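Local coordinates for protein ferredoxin--NADP reductase, apicoplast (Plasmodium falciparum, PDB 3JQQ) that passes electrons between reduced ferredoxin and NADP(+) through a bound FAD in the apicoplast, and may serve the final step of isoprenoid precursor synthesis, at residues B[193-198]-B[229-234]. The protein carries 1 engineered substitution. Sequence-based numbering, arbitrary orientation.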
loop_
_atom_site.group_PDB
_atom_site.type_symbol
_atom_site.label_atom_id
_atom_site.label_comp_id
_atom_site.label_asym_id
_atom_site.label_seq_id
_atom_site.Cartn_x
_atom_site.Cartn_y
_atom_site.Cartn_z
ATOM N N PHE B 193 29.854 6.527 -4.371
ATOM C CA PHE B 193 30.604 6.662 -5.618
ATOM C C PHE B 193 30.904 8.118 -5.977
ATOM O O PHE B 193 31.356 8.409 -7.084
ATOM C CB PHE B 193 29.868 5.975 -6.770
ATOM C CG PHE B 193 29.779 4.479 -6.628
ATOM C CD1 PHE B 193 30.924 3.712 -6.490
ATOM C CD2 PHE B 193 28.548 3.839 -6.652
ATOM C CE1 PHE B 193 30.843 2.337 -6.364
ATOM C CE2 PHE B 193 28.461 2.466 -6.530
ATOM C CZ PHE B 193 29.609 1.712 -6.387
ATOM N N ALA B 194 30.645 9.024 -5.041
ATOM C CA ALA B 194 30.948 10.448 -5.221
ATOM C C ALA B 194 30.260 11.076 -6.437
ATOM O O ALA B 194 30.820 11.957 -7.090
ATOM C CB ALA B 194 32.454 10.664 -5.293
ATOM N N TYR B 195 29.038 10.631 -6.721
ATOM C CA TYR B 195 28.288 11.093 -7.883
ATOM C C TYR B 195 28.232 12.610 -8.022
ATOM O O TYR B 195 27.904 13.322 -7.074
ATOM C CB TYR B 195 26.861 10.546 -7.869
ATOM C CG TYR B 195 26.114 10.766 -9.160
ATOM C CD1 TYR B 195 26.202 9.844 -10.194
ATOM C CD2 TYR B 195 25.328 11.898 -9.356
ATOM C CE1 TYR B 195 25.531 10.035 -11.384
ATOM C CE2 TYR B 195 24.647 12.099 -10.549
ATOM C CZ TYR B 195 24.754 11.161 -11.560
ATOM O OH TYR B 195 24.080 11.338 -12.752
ATOM N N ASP B 196 28.542 13.089 -9.221
ATOM C CA ASP B 196 28.349 14.489 -9.571
ATOM C C ASP B 196 27.859 14.602 -11.012
ATOM O O ASP B 196 28.563 14.232 -11.953
ATOM C CB ASP B 196 29.634 15.295 -9.376
ATOM C CG ASP B 196 29.439 16.769 -9.665
ATOM O OD1 ASP B 196 28.332 17.144 -10.104
ATOM O OD2 ASP B 196 30.389 17.551 -9.453
ATOM N N LYS B 197 26.640 15.109 -11.169
ATOM C CA LYS B 197 26.005 15.225 -12.473
ATOM C C LYS B 197 26.867 16.065 -13.403
ATOM O O LYS B 197 26.955 15.800 -14.601
ATOM C CB LYS B 197 24.617 15.860 -12.327
ATOM C CG LYS B 197 23.650 15.529 -13.455
ATOM C CD LYS B 197 22.274 16.164 -13.235
ATOM C CE LYS B 197 22.247 17.609 -13.712
ATOM N NZ LYS B 197 20.877 18.196 -13.633
ATOM N N ASN B 198 27.511 17.075 -12.833
ATOM C CA ASN B 198 28.303 18.017 -13.609
ATOM C C ASN B 198 29.773 17.617 -13.736
ATOM O O ASN B 198 30.584 18.375 -14.267
ATOM C CB ASN B 198 28.157 19.429 -13.031
ATOM C CG ASN B 198 26.744 19.971 -13.174
ATOM O OD1 ASN B 198 26.202 20.039 -14.278
ATOM N ND2 ASN B 198 26.141 20.362 -12.056
ATOM N N LEU B 229 21.605 4.455 -12.497
ATOM C CA LEU B 229 21.862 3.030 -12.338
ATOM C C LEU B 229 22.722 2.480 -13.467
ATOM O O LEU B 229 23.630 1.681 -13.236
ATOM C CB LEU B 229 20.551 2.242 -12.229
ATOM C CG LEU B 229 19.762 2.358 -10.919
ATOM C CD1 LEU B 229 18.395 1.690 -11.045
ATOM C CD2 LEU B 229 20.544 1.767 -9.752
ATOM N N GLU B 230 22.435 2.912 -14.691
ATOM C CA GLU B 230 23.228 2.494 -15.840
ATOM C C GLU B 230 24.613 3.131 -15.816
ATOM O O GLU B 230 25.586 2.535 -16.273
ATOM C CB GLU B 230 22.506 2.812 -17.152
ATOM C CG GLU B 230 21.424 1.804 -17.505
ATOM C CD GLU B 230 20.737 2.110 -18.822
ATOM O OE1 GLU B 230 20.637 3.303 -19.181
ATOM O OE2 GLU B 230 20.289 1.155 -19.495
ATOM N N TYR B 231 24.701 4.341 -15.274
ATOM C CA TYR B 231 25.981 5.029 -15.175
ATOM C C TYR B 231 26.903 4.344 -14.169
ATOM O O TYR B 231 28.118 4.271 -14.375
ATOM C CB TYR B 231 25.792 6.499 -14.796
ATOM C CG TYR B 231 27.088 7.191 -14.406
ATOM C CD1 TYR B 231 27.922 7.746 -15.370
ATOM C CD2 TYR B 231 27.478 7.278 -13.076
ATOM C CE1 TYR B 231 29.103 8.376 -15.015
ATOM C CE2 TYR B 231 28.655 7.904 -12.713
ATOM C CZ TYR B 231 29.464 8.451 -13.686
ATOM O OH TYR B 231 30.637 9.075 -13.326
ATOM N N PHE B 232 26.326 3.845 -13.081
ATOM C CA PHE B 232 27.117 3.161 -12.071
ATOM C C PHE B 232 27.623 1.817 -12.587
ATOM O O PHE B 232 28.759 1.423 -12.303
ATOM C CB PHE B 232 26.316 2.977 -10.782
ATOM C CG PHE B 232 25.926 4.269 -10.117
ATOM C CD1 PHE B 232 24.609 4.511 -9.761
ATOM C CD2 PHE B 232 26.880 5.247 -9.852
ATOM C CE1 PHE B 232 24.244 5.696 -9.151
ATOM C CE2 PHE B 232 26.522 6.437 -9.242
ATOM C CZ PHE B 232 25.206 6.661 -8.890
ATOM N N GLN B 233 26.785 1.122 -13.345
ATOM C CA GLN B 233 27.134 -0.196 -13.865
ATOM C C GLN B 233 28.188 -0.102 -14.968
ATOM O O GLN B 233 28.960 -1.039 -15.184
ATOM C CB GLN B 233 25.881 -0.916 -14.371
ATOM C CG GLN B 233 25.976 -2.430 -14.340
ATOM C CD GLN B 233 24.616 -3.102 -14.412
ATOM O OE1 GLN B 233 23.633 -2.498 -14.845
ATOM N NE2 GLN B 233 24.554 -4.361 -13.989
ATOM N N LYS B 234 28.223 1.033 -15.657
ATOM C CA LYS B 234 29.205 1.268 -16.716
ATOM C C LYS B 234 30.551 1.716 -16.144
ATOM O O LYS B 234 31.607 1.279 -16.602
ATOM C CB LYS B 234 28.668 2.313 -17.703
ATOM C CG LYS B 234 29.557 2.544 -18.924
ATOM C CD LYS B 234 28.941 3.568 -19.872
ATOM C CE LYS B 234 28.791 4.927 -19.200
ATOM N NZ LYS B 234 28.242 5.961 -20.124
HETATM O O HOH W 1 29.921 10.753 -10.976
#
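Tyr195 and Tyr231 both hold CG anti to the backbone N (chi1 -169° and 168°), which sends each ring out from its own backbone so that the two meet between the loop 193-198 and the helix segment 229-234. The ring planes stand at 90° with centroids 5.6 Å apart, and the nearest pair is Tyr195 CE1 to Tyr231 CD2 at 3.8 Å; the geometry is an offset edge-to-face pair, with the edge of Tyr195 directed at the face of Tyr231. Tyr195 CD1, next to CE1 on the ring, lies 3.6 Å from both CE2 and CZ of Phe232 in an oblique pair whose planes are steeply inclined. Phe232 is also met obliquely by Phe193, CD2 to CD2 at 3.9 Å, so Phe232 links the two loop aromatics. Leu189 of helix 183-192 also packs on Phe232, and Tyr236, just after helix 226-235, stacks on the ring of Phe193 and adds a further aromatic to the group. The cluster thus fastens the loop that leaves helix 183-192 to the next helix of the NADP-binding domain, away from its nucleotide sites. The polar link runs through the tyrosine hydroxyl: Tyr231 OH is hydrogen-bonded to the backbone O of Leu200, and a water 3.0 Å from Tyr231 OH donates to it while accepting from Asp196 N at 3.2 Å. Across the interface itself the closest contacts are between aromatic carbons, and cohesion probably comes mainly from dispersion, with a favourable ring electrostatic term in the edge-to-face Tyr195–Tyr231 pair, while the Tyr231 hydroxyl and its water tie the cluster to the loop backbone.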